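Butyryl-CoA dehydrogenase (PDB 6CXT) belongs to the acyl-CoA dehydrogenase family of flavoproteins, and holds flavin-adenine dinucleotide and FK4 in neighbouring pockets of the chain. Local coordinates at residues F92-P97 with S238-E242; F85-H90 with V157-S161; Y178-A183 with E228-I234. One frame throughout, in Å; residues are numbered along the deposited sequence.

Contact 1 of 3, residues F92-P97 with S238-E242; sequences FACSMP and SMDWE. With FK4 (S-[2-({N-[(2R)-2-hydroxy-4-{[(R)-hydroxy(oxo)-lambda~5~-phosphanyl]oxy}-3,3-dimethylbutanoyl]-beta-alanyl}amino)ethyl] 1H-pyrrole-2-carbothioate), chain C.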
loop_
_atom_site.group_PDB
_atom_site.type_symbol
_atom_site.label_atom_id
_atom_site.label_comp_id
_atom_site.label_asym_id
_atom_site.label_seq_id
_atom_site.Cartn_x
_atom_site.Cartn_y
_atom_site.Cartn_z
ATOM N N PHE B 92 -4.022 2.862 -32.838
ATOM C CA PHE B 92 -4.120 1.491 -32.358
ATOM C C PHE B 92 -5.530 1.009 -32.261
ATOM O O PHE B 92 -5.789 -0.192 -32.446
ATOM C CB PHE B 92 -3.283 1.301 -31.057
ATOM C CG PHE B 92 -1.827 1.527 -31.332
ATOM C CD1 PHE B 92 -1.086 0.545 -32.016
ATOM C CD2 PHE B 92 -1.215 2.708 -31.010
ATOM C CE1 PHE B 92 0.227 0.739 -32.356
ATOM C CE2 PHE B 92 0.121 2.915 -31.351
ATOM C CZ PHE B 92 0.851 1.928 -32.016
ATOM N N ALA B 93 -6.461 1.900 -31.925
ATOM C CA ALA B 93 -7.841 1.473 -31.861
ATOM C C ALA B 93 -8.579 1.578 -33.228
ATOM O O ALA B 93 -9.691 1.041 -33.367
ATOM C CB ALA B 93 -8.641 2.184 -30.753
ATOM N N CYS B 94 -8.000 2.297 -34.174
ATOM C CA CYS B 94 -8.706 2.584 -35.439
ATOM C C CYS B 94 -7.932 2.085 -36.652
ATOM O O CYS B 94 -8.465 1.211 -37.390
ATOM C CB CYS B 94 -9.048 4.075 -35.567
ATOM S SG CYS B 94 -10.019 4.705 -34.170
ATOM N N SER B 95 -6.727 2.615 -36.885
ATOM C CA SER B 95 -5.903 2.149 -38.008
ATOM C C SER B 95 -5.599 0.649 -37.956
ATOM O O SER B 95 -5.636 -0.016 -38.991
ATOM C CB SER B 95 -4.598 2.926 -38.179
ATOM O OG SER B 95 -4.868 4.322 -38.262
ATOM N N MET B 96 -5.310 0.100 -36.773
ATOM C CA MET B 96 -4.998 -1.328 -36.726
ATOM C C MET B 96 -6.191 -2.280 -37.039
ATOM O O MET B 96 -6.020 -3.217 -37.830
ATOM C CB MET B 96 -4.257 -1.697 -35.409
ATOM C CG MET B 96 -2.895 -1.026 -35.300
ATOM S SD MET B 96 -1.749 -1.252 -36.693
ATOM C CE MET B 96 -1.460 -3.018 -36.549
ATOM N N PRO B 97 -7.395 -2.052 -36.472
ATOM C CA PRO B 97 -8.472 -2.925 -36.903
ATOM C C PRO B 97 -8.824 -2.773 -38.401
ATOM O O PRO B 97 -9.304 -3.738 -39.020
ATOM C CB PRO B 97 -9.677 -2.497 -36.088
ATOM C CG PRO B 97 -9.219 -1.423 -35.203
ATOM C CD PRO B 97 -7.752 -1.283 -35.265
ATOM N N SER B 238 -8.528 -4.969 -31.076
ATOM C CA SER B 238 -8.094 -3.560 -31.146
ATOM C C SER B 238 -7.606 -3.118 -29.726
ATOM O O SER B 238 -6.637 -2.413 -29.619
ATOM C CB SER B 238 -9.234 -2.730 -31.699
ATOM O OG SER B 238 -9.780 -1.776 -30.850
ATOM N N MET B 239 -8.305 -3.553 -28.688
ATOM C CA MET B 239 -7.855 -3.318 -27.281
ATOM C C MET B 239 -6.537 -4.041 -27.005
ATOM O O MET B 239 -5.708 -3.545 -26.260
ATOM C CB MET B 239 -8.907 -3.733 -26.290
ATOM C CG MET B 239 -10.077 -2.794 -26.186
ATOM S SD MET B 239 -9.550 -1.051 -25.921
ATOM C CE MET B 239 -9.698 -0.350 -27.593
ATOM N N ASP B 240 -6.306 -5.183 -27.642
ATOM C CA ASP B 240 -4.991 -5.805 -27.489
ATOM C C ASP B 240 -3.889 -4.911 -28.027
ATOM O O ASP B 240 -2.824 -4.774 -27.409
ATOM C CB ASP B 240 -4.954 -7.210 -28.067
ATOM C CG ASP B 240 -3.798 -8.013 -27.530
ATOM O OD1 ASP B 240 -3.783 -8.290 -26.295
ATOM O OD2 ASP B 240 -2.902 -8.352 -28.326
ATOM N N TRP B 241 -4.145 -4.248 -29.153
ATOM C CA TRP B 241 -3.216 -3.283 -29.682
ATOM C C TRP B 241 -3.100 -2.031 -28.786
ATOM O O TRP B 241 -1.992 -1.551 -28.531
ATOM C CB TRP B 241 -3.643 -2.807 -31.108
ATOM C CG TRP B 241 -3.209 -3.784 -32.170
ATOM C CD1 TRP B 241 -4.011 -4.684 -32.869
ATOM C CD2 TRP B 241 -1.889 -3.958 -32.656
ATOM N NE1 TRP B 241 -3.241 -5.415 -33.742
ATOM C CE2 TRP B 241 -1.940 -4.989 -33.651
ATOM C CE3 TRP B 241 -0.654 -3.361 -32.352
ATOM C CZ2 TRP B 241 -0.806 -5.450 -34.288
ATOM C CZ3 TRP B 241 0.456 -3.785 -33.014
ATOM C CH2 TRP B 241 0.375 -4.824 -33.999
ATOM N N GLU B 242 -4.229 -1.496 -28.386
ATOM C CA GLU B 242 -4.244 -0.218 -27.642
ATOM C C GLU B 242 -3.642 -0.398 -26.224
ATOM O O GLU B 242 -2.782 0.368 -25.798
ATOM C CB GLU B 242 -5.661 0.307 -27.535
ATOM C CG GLU B 242 -5.693 1.700 -26.935
ATOM C CD GLU B 242 -7.095 2.255 -26.889
ATOM O OE1 GLU B 242 -7.510 2.866 -27.882
ATOM O OE2 GLU B 242 -7.798 2.110 -25.871
HETATM O O01 FK4 C . -11.709 -10.239 -24.192
HETATM P P02 FK4 C . -13.267 -10.103 -24.254
HETATM O O03 FK4 C . -13.914 -8.983 -23.366
HETATM C C04 FK4 C . -13.364 -8.713 -22.108
HETATM C C05 FK4 C . -14.317 -8.134 -21.107
HETATM C C06 FK4 C . -13.520 -7.859 -19.805
HETATM C C07 FK4 C . -15.446 -9.174 -20.871
HETATM C C08 FK4 C . -14.997 -6.844 -21.637
HETATM O O09 FK4 C . -16.120 -6.466 -20.878
HETATM C C10 FK4 C . -14.020 -5.662 -21.799
HETATM N N11 FK4 C . -14.373 -4.505 -20.990
HETATM C C12 FK4 C . -13.523 -3.369 -21.044
HETATM C C13 FK4 C . -13.976 -2.361 -22.124
HETATM C C14 FK4 C . -12.873 -1.535 -22.633
HETATM N N15 FK4 C . -13.356 -0.311 -23.110
HETATM C C16 FK4 C . -12.429 0.627 -23.744
HETATM C C17 FK4 C . -13.142 1.518 -24.780
HETATM S S18 FK4 C . -12.011 2.304 -25.892
HETATM C C19 FK4 C . -11.017 3.315 -24.794
HETATM C C20 FK4 C . -10.206 4.149 -25.704
HETATM C C21 FK4 C . -9.459 5.265 -25.398
HETATM C C22 FK4 C . -8.858 5.659 -26.612
HETATM C C23 FK4 C . -9.268 4.768 -27.633
HETATM N N24 FK4 C . -10.083 3.834 -27.099
HETATM O O25 FK4 C . -11.440 3.556 -23.641
HETATM O O26 FK4 C . -11.695 -1.882 -22.679
HETATM O O27 FK4 C . -12.957 -5.668 -22.507
HETATM O O28 FK4 C . -13.640 -9.831 -25.674
HETATM O O HOH W 1 -11.550 -0.362 -32.078
#

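Contact 2 of 3, residues F85-H90 with V157-S161; sequences FAGAAH and VTNGS. With FAD (flavin-adenine dinucleotide), chain D.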
loop_
_atom_site.group_PDB
_atom_site.type_symbol
_atom_site.label_atom_id
_atom_site.label_comp_id
_atom_site.label_asym_id
_atom_site.label_seq_id
_atom_site.Cartn_x
_atom_site.Cartn_y
_atom_site.Cartn_z
ATOM N N PHE B 85 -1.678 10.629 -26.701
ATOM C CA PHE B 85 -2.799 9.741 -26.395
ATOM C C PHE B 85 -3.824 9.789 -27.563
ATOM O O PHE B 85 -4.228 8.756 -28.047
ATOM C CB PHE B 85 -3.445 10.199 -25.112
ATOM C CG PHE B 85 -4.770 9.549 -24.816
ATOM C CD1 PHE B 85 -4.863 8.198 -24.552
ATOM C CD2 PHE B 85 -5.921 10.329 -24.726
ATOM C CE1 PHE B 85 -6.131 7.586 -24.296
ATOM C CE2 PHE B 85 -7.186 9.757 -24.469
ATOM C CZ PHE B 85 -7.284 8.384 -24.221
ATOM N N ALA B 86 -4.228 10.995 -27.966
ATOM C CA ALA B 86 -5.124 11.158 -29.166
ATOM C C ALA B 86 -4.564 10.392 -30.370
ATOM O O ALA B 86 -5.313 9.717 -31.110
ATOM C CB ALA B 86 -5.328 12.648 -29.490
ATOM N N GLY B 87 -3.261 10.533 -30.592
ATOM C CA GLY B 87 -2.593 9.950 -31.743
ATOM C C GLY B 87 -2.598 8.443 -31.635
ATOM O O GLY B 87 -2.759 7.736 -32.634
ATOM N N ALA B 88 -2.398 7.914 -30.415
ATOM C CA ALA B 88 -2.322 6.477 -30.242
ATOM C C ALA B 88 -3.697 5.834 -30.307
ATOM O O ALA B 88 -3.831 4.704 -30.761
ATOM C CB ALA B 88 -1.582 6.139 -28.909
ATOM N N ALA B 89 -4.724 6.580 -29.908
ATOM C CA ALA B 89 -6.085 6.096 -29.944
ATOM C C ALA B 89 -6.427 5.906 -31.448
ATOM O O ALA B 89 -6.912 4.878 -31.862
ATOM C CB ALA B 89 -7.021 7.138 -29.354
ATOM N N HIS B 90 -6.118 6.924 -32.230
ATOM C CA HIS B 90 -6.321 6.894 -33.675
ATOM C C HIS B 90 -5.580 5.715 -34.330
ATOM O O HIS B 90 -6.159 4.953 -35.145
ATOM C CB HIS B 90 -5.811 8.247 -34.184
ATOM C CG HIS B 90 -5.397 8.266 -35.617
ATOM N ND1 HIS B 90 -6.183 8.827 -36.603
ATOM C CD2 HIS B 90 -4.249 7.887 -36.226
ATOM C CE1 HIS B 90 -5.538 8.794 -37.758
ATOM N NE2 HIS B 90 -4.362 8.227 -37.564
ATOM N N VAL B 157 -16.071 9.539 -26.674
ATOM C CA VAL B 157 -15.272 9.255 -27.844
ATOM C C VAL B 157 -14.044 10.163 -27.876
ATOM O O VAL B 157 -14.182 11.381 -28.102
ATOM C CB VAL B 157 -16.164 9.441 -29.110
ATOM C CG1 VAL B 157 -15.387 9.067 -30.349
ATOM C CG2 VAL B 157 -17.406 8.500 -28.960
ATOM N N THR B 158 -12.846 9.562 -27.711
ATOM C CA THR B 158 -11.621 10.307 -27.838
ATOM C C THR B 158 -11.459 10.700 -29.328
ATOM O O THR B 158 -11.674 9.850 -30.223
ATOM C CB THR B 158 -10.434 9.454 -27.328
ATOM O OG1 THR B 158 -10.527 9.363 -25.892
ATOM C CG2 THR B 158 -9.099 10.096 -27.697
ATOM N N ASN B 159 -11.096 11.960 -29.581
ATOM C CA ASN B 159 -11.042 12.498 -30.926
ATOM C C ASN B 159 -12.441 12.700 -31.543
ATOM O O ASN B 159 -12.512 12.928 -32.759
ATOM C CB ASN B 159 -10.205 11.617 -31.887
ATOM C CG ASN B 159 -8.776 11.427 -31.406
ATOM O OD1 ASN B 159 -8.268 12.226 -30.610
ATOM N ND2 ASN B 159 -8.129 10.382 -31.881
ATOM N N GLY B 160 -13.502 12.607 -30.751
ATOM C CA GLY B 160 -14.885 12.746 -31.270
ATOM C C GLY B 160 -15.058 13.979 -32.163
ATOM O O GLY B 160 -15.587 13.871 -33.334
ATOM N N SER B 161 -14.630 15.149 -31.660
ATOM C CA SER B 161 -14.843 16.404 -32.409
ATOM C C SER B 161 -14.009 16.534 -33.685
ATOM O O SER B 161 -14.455 17.141 -34.659
ATOM C CB SER B 161 -14.639 17.640 -31.519
ATOM O OG SER B 161 -13.323 17.562 -30.975
HETATM P PA FAD D . -18.268 1.742 -15.272
HETATM O O1A FAD D . -18.065 0.605 -16.255
HETATM O O2A FAD D . -19.620 2.315 -14.881
HETATM O O5B FAD D . -17.414 1.380 -13.934
HETATM C C5B FAD D . -17.539 2.136 -12.708
HETATM C C4B FAD D . -16.731 1.340 -11.662
HETATM O O4B FAD D . -17.263 -0.005 -11.552
HETATM C C3B FAD D . -15.269 1.217 -12.076
HETATM O O3B FAD D . -14.549 1.226 -10.837
HETATM C C2B FAD D . -15.202 -0.212 -12.659
HETATM O O2B FAD D . -13.871 -0.787 -12.656
HETATM C C1B FAD D . -16.244 -0.964 -11.778
HETATM N N9A FAD D . -16.692 -2.174 -12.500
HETATM C C8A FAD D . -17.497 -2.234 -13.594
HETATM N N7A FAD D . -17.590 -3.538 -14.035
HETATM C C5A FAD D . -16.817 -4.312 -13.223
HETATM C C6A FAD D . -16.460 -5.749 -13.091
HETATM N N6A FAD D . -16.928 -6.698 -13.977
HETATM N N1A FAD D . -15.613 -6.095 -12.075
HETATM C C2A FAD D . -15.091 -5.188 -11.180
HETATM N N3A FAD D . -15.406 -3.874 -11.243
HETATM C C4A FAD D . -16.228 -3.389 -12.213
HETATM N N1 FAD D . -14.551 4.863 -24.774
HETATM C C2 FAD D . -14.602 4.698 -26.145
HETATM O O2 FAD D . -15.490 3.911 -26.575
HETATM N N3 FAD D . -13.772 5.338 -27.018
HETATM C C4 FAD D . -12.869 6.238 -26.581
HETATM O O4 FAD D . -12.135 6.812 -27.387
HETATM C C4X FAD D . -12.759 6.488 -25.102
HETATM N N5 FAD D . -11.906 7.391 -24.569
HETATM C C5X FAD D . -11.856 7.666 -23.236
HETATM C C6 FAD D . -10.927 8.641 -22.783
HETATM C C7 FAD D . -10.875 8.954 -21.409
HETATM C C7M FAD D . -9.913 10.019 -20.943
HETATM C C8 FAD D . -11.764 8.272 -20.453
HETATM C C8M FAD D . -11.698 8.588 -18.996
HETATM C C9 FAD D . -12.666 7.278 -20.891
HETATM C C9A FAD D . -12.725 6.959 -22.267
HETATM N N10 FAD D . -13.642 5.985 -22.779
HETATM C C10 FAD D . -13.672 5.744 -24.196
HETATM C "C1'" FAD D . -14.561 5.269 -21.906
HETATM C "C2'" FAD D . -13.771 4.212 -21.098
HETATM O "O2'" FAD D . -13.323 3.096 -21.888
HETATM C "C3'" FAD D . -14.608 3.810 -19.895
HETATM O "O3'" FAD D . -14.692 4.976 -19.050
HETATM C "C4'" FAD D . -14.208 2.542 -19.122
HETATM O "O4'" FAD D . -14.417 1.355 -19.953
HETATM C "C5'" FAD D . -15.039 2.387 -17.840
HETATM O "O5'" FAD D . -16.423 2.511 -18.191
HETATM P P FAD D . -17.338 3.486 -17.362
HETATM O O1P FAD D . -18.777 3.402 -17.878
HETATM O O2P FAD D . -16.779 4.894 -17.286
HETATM O O3P FAD D . -17.372 2.953 -15.849
#

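Contact 3 of 3, residues Y178-A183 with E228-I234; sequences YLGQTA and EGQGARI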
loop_
_atom_site.group_PDB
_atom_site.type_symbol
_atom_site.label_atom_id
_atom_site.label_comp_id
_atom_site.label_asym_id
_atom_site.label_seq_id
_atom_site.Cartn_x
_atom_site.Cartn_y
_atom_site.Cartn_z
ATOM N N TYR B 178 -22.794 -12.244 -27.432
ATOM C CA TYR B 178 -21.376 -11.981 -27.656
ATOM C C TYR B 178 -20.956 -12.019 -29.106
ATOM O O TYR B 178 -20.024 -11.297 -29.516
ATOM C CB TYR B 178 -20.553 -13.001 -26.788
ATOM C CG TYR B 178 -19.081 -13.151 -27.053
ATOM C CD1 TYR B 178 -18.200 -12.065 -26.905
ATOM C CD2 TYR B 178 -18.545 -14.406 -27.420
ATOM C CE1 TYR B 178 -16.829 -12.222 -27.133
ATOM C CE2 TYR B 178 -17.180 -14.581 -27.655
ATOM C CZ TYR B 178 -16.320 -13.481 -27.502
ATOM O OH TYR B 178 -14.968 -13.655 -27.716
ATOM N N LEU B 179 -21.624 -12.854 -29.916
ATOM C CA LEU B 179 -21.240 -12.930 -31.321
ATOM C C LEU B 179 -22.308 -12.231 -32.204
ATOM O O LEU B 179 -22.462 -12.547 -33.404
ATOM C CB LEU B 179 -20.955 -14.374 -31.740
ATOM C CG LEU B 179 -19.870 -15.098 -30.927
ATOM C CD1 LEU B 179 -19.891 -16.572 -31.311
ATOM C CD2 LEU B 179 -18.463 -14.519 -31.194
ATOM N N GLY B 180 -23.039 -11.310 -31.576
ATOM C CA GLY B 180 -24.057 -10.497 -32.264
ATOM C C GLY B 180 -23.788 -9.007 -32.521
ATOM O O GLY B 180 -24.754 -8.222 -32.724
ATOM N N GLN B 181 -22.504 -8.627 -32.584
ATOM C CA GLN B 181 -22.134 -7.235 -32.789
ATOM C C GLN B 181 -21.300 -7.163 -34.018
ATOM O O GLN B 181 -20.714 -8.149 -34.418
ATOM C CB GLN B 181 -21.317 -6.698 -31.546
ATOM C CG GLN B 181 -22.144 -6.600 -30.295
ATOM C CD GLN B 181 -21.301 -6.369 -29.020
ATOM O OE1 GLN B 181 -20.085 -6.393 -29.082
ATOM N NE2 GLN B 181 -21.962 -6.143 -27.893
ATOM N N THR B 182 -21.192 -5.967 -34.614
ATOM C CA THR B 182 -20.376 -5.760 -35.800
ATOM C C THR B 182 -19.668 -4.398 -35.729
ATOM O O THR B 182 -20.212 -3.454 -35.156
ATOM C CB THR B 182 -21.326 -5.824 -37.085
ATOM O OG1 THR B 182 -22.014 -7.104 -37.091
ATOM C CG2 THR B 182 -20.589 -5.629 -38.373
ATOM N N ALA B 183 -18.466 -4.353 -36.301
ATOM C CA ALA B 183 -17.667 -3.151 -36.392
ATOM C C ALA B 183 -17.848 -2.478 -37.743
ATOM O O ALA B 183 -17.832 -3.156 -38.793
ATOM C CB ALA B 183 -16.203 -3.485 -36.185
ATOM N N GLU B 228 -20.375 -9.723 -40.303
ATOM C CA GLU B 228 -21.421 -9.554 -39.302
ATOM C C GLU B 228 -21.181 -10.516 -38.129
ATOM O O GLU B 228 -20.852 -11.703 -38.337
ATOM C CB GLU B 228 -22.826 -9.756 -39.881
ATOM C CG GLU B 228 -23.960 -9.319 -38.938
ATOM C CD GLU B 228 -24.442 -10.415 -37.957
ATOM O OE1 GLU B 228 -24.431 -11.593 -38.403
ATOM O OE2 GLU B 228 -24.857 -10.128 -36.771
ATOM N N GLY B 229 -21.337 -9.989 -36.910
ATOM C CA GLY B 229 -21.162 -10.775 -35.671
ATOM C C GLY B 229 -19.762 -10.798 -35.050
ATOM O O GLY B 229 -19.623 -11.230 -33.877
ATOM N N GLN B 230 -18.743 -10.392 -35.812
ATOM C CA GLN B 230 -17.350 -10.418 -35.358
ATOM C C GLN B 230 -16.954 -9.188 -34.477
ATOM O O GLN B 230 -15.804 -9.097 -34.075
ATOM C CB GLN B 230 -16.356 -10.504 -36.511
ATOM C CG GLN B 230 -16.388 -11.814 -37.281
ATOM C CD GLN B 230 -15.246 -11.978 -38.288
ATOM O OE1 GLN B 230 -14.808 -11.040 -38.973
ATOM N NE2 GLN B 230 -14.768 -13.216 -38.394
ATOM N N GLY B 231 -17.897 -8.288 -34.236
ATOM C CA GLY B 231 -17.667 -6.989 -33.574
ATOM C C GLY B 231 -16.943 -7.140 -32.233
ATOM O O GLY B 231 -15.923 -6.452 -31.999
ATOM N N ALA B 232 -17.461 -8.011 -31.358
ATOM C CA ALA B 232 -16.835 -8.206 -30.040
ATOM C C ALA B 232 -15.366 -8.630 -30.121
ATOM O O ALA B 232 -14.520 -8.101 -29.378
ATOM C CB ALA B 232 -17.636 -9.163 -29.184
ATOM N N ARG B 233 -15.043 -9.554 -31.020
ATOM C CA ARG B 233 -13.681 -10.057 -31.175
ATOM C C ARG B 233 -12.745 -9.116 -31.896
ATOM O O ARG B 233 -11.540 -9.056 -31.600
ATOM C CB ARG B 233 -13.667 -11.488 -31.758
ATOM C CG ARG B 233 -14.366 -12.469 -30.802
ATOM C CD ARG B 233 -14.470 -13.912 -31.307
ATOM N NE ARG B 233 -13.164 -14.549 -31.381
ATOM C CZ ARG B 233 -12.526 -15.151 -30.372
ATOM N NH1 ARG B 233 -13.061 -15.255 -29.143
ATOM N NH2 ARG B 233 -11.331 -15.684 -30.622
ATOM N N ILE B 234 -13.270 -8.346 -32.836
ATOM C CA ILE B 234 -12.473 -7.290 -33.441
ATOM C C ILE B 234 -12.176 -6.195 -32.373
ATOM O O ILE B 234 -11.069 -5.671 -32.337
ATOM C CB ILE B 234 -13.197 -6.671 -34.678
ATOM C CG1 ILE B 234 -13.161 -7.725 -35.815
ATOM C CG2 ILE B 234 -12.493 -5.373 -35.157
ATOM C CD1 ILE B 234 -13.899 -7.338 -37.078
HETATM O O HOH W 2 -19.850 -9.665 -31.726
HETATM O O HOH W 3 -24.493 -12.303 -35.343
#

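Contact 1 of 3, residues F92-P97 with S238-E242
The indole of W241 takes the methyl of M96 on one face and meets F92 obliquely. M96 CE stands 3.6 Å from the centroid of the six-membered ring, 20° off its normal: a CH-pi contact. M96 SD hangs farther out above that ring, making this a Met-aromatic contact as well. Bends at chi2 and chi3 fold the methionine chain back over the indole; M96 CB and CG lie near the five-membered ring while CE settles toward CZ2. W241 CE3 sits at the edge of the F92 ring, near its plane, 3.9 Å from F92 CD1, the two side chains crossing at about a right angle. K306 adds a cation-pi contact to W241.

Beyond the rings the contacts are small: P97 CG rests on S238 CB at 3.7 Å. One water links the helices, donating to A93 O at 2.7 Å and bonded to S238 OG at 2.6 Å. F92 O, by contrast, is buried against W241 CB with no polar partner. E242 OE1 lies beside A93 CB, and the carboxylate is by the pyrrole of FK4, where the fit is too tight for its detail to be trusted; E242 OE2 is hydrogen-bonded to S363 OG. M239 lays CE 3.9 Å from FK4 S18.

The contact joins helix 81-101 to helix 231-245; their local axes come within 8.3 Å, the N-to-C directions 124° apart. Strand 121-124 packs against A93, C94 and M239, while helix 64-77 touches F92 and W241.

Contact 2 of 3, residues F85-H90 with V157-S161
F85 lays the CE2 and CZ corner of its ring against T158, with CE2 3.8 Å from T158 CG2, and the two side chains lean on each other at a slant. This is the flavin site of the acyl-CoA dehydrogenase fold, where helix 81-101 meets the end of strand 147-158 and the type II turn from V157 to G160. F85 CZ also reaches FAD C6, which lies at the edge of the phenyl ring, and F362 meets the same ring.

T158 holds the flavin with two bonds. Its backbone N donates to FAD O4 at 2.9 Å and its hydroxyl OG1 donates to FAD N5 at 2.7 Å. With chi1 at -72°, OG1 is set beside the backbone N, so both donors serve the flavin, while CG2 is left to pack on F85 and, at 4.0 Å, on A89 CB. F85 and A89 also line the FK4 pocket.

One residue on, the turn presents N159 to the helix. N159 OD1 is buried beside A86 CB, 3.2 Å away, and finds no polar partner in the model; its ND2 has a second acceptor in A121 O, on strand 121-124. Within the contact, ND2 donates to A86 O at 3.0 Å in an almost straight bond, 175° at the hydrogen, with A86 O in the amide plane of N159, while ND2 is tilted from the carbonyl plane; the helical donor H90 N reaches that carbonyl from its opposite face.

Contact 3 of 3, residues Y178-A183 with E228-I234
Y178 and R233 make the side-chain hydrogen bond of this contact: R233 NH1 donates to Y178 OH at 2.9 Å, bent to 143°, with the oxygen 19° out of the guanidinium plane. The phenol ring stands nearly perpendicular to that plane, at 84°. R233 CG lies 3.4 Å from Y178 OH, and the bend at chi3 turns the guanidinium back so that NH1 reaches the same oxygen.

Bonds to backbone come next. G229 N donates to T182 OG1 at 3.0 Å, close to straight, and that hydroxyl is also bonded to T172 OG1. G231 N, at the start of helix 231-245, donates to Q181 O, whose position is less certain.

Two waters fill in between. One accepts from Q181 N and A232 N and lies among Y178 O and G229 O; the other donates to L179 O and to E228 OE2, itself also hydrogen-bonded to T172 OG1.

Apolar contacts are modest: A232 CB sits 3.7 Å from Y178 CD1, A183 CB faces I234 CG2, and L179 runs alongside R233. G229 and G231 have no CB to collide with L179 O or with the Q181-T182 backbone, so T182 CA comes within 3.7 Å of G231 CA.

Backbone donors and water, more than side-chain packing, thus fix the strand against the helix start, and R233 is held both by Y178 OH and, through a salt bridge from NE, by E55 of the alpha/beta hydrolase fold protein chain.

In the fold
Contacts 1 and 2 are deep in the chain and share helix 81-101: its earlier turns face the flavin strand, its later ones helix 231-245. They touch where S95 N approaches H90 O, a probable hydrogen bond. Contact 3 uses the start of that same helix 231-245; its centre lies about 21 Å from the centre of the chain, mostly buried but with E228 exposed. It meets contact 1 through P97 and I234. Chemistry follows place. Contact 1 is largely aromatic and apolar, contact 2 sets a buried amide-carbonyl bond beside the flavin donors of T158, and contact 3 relies on backbone bonds and water, its arginine salt-bridged to the other protein.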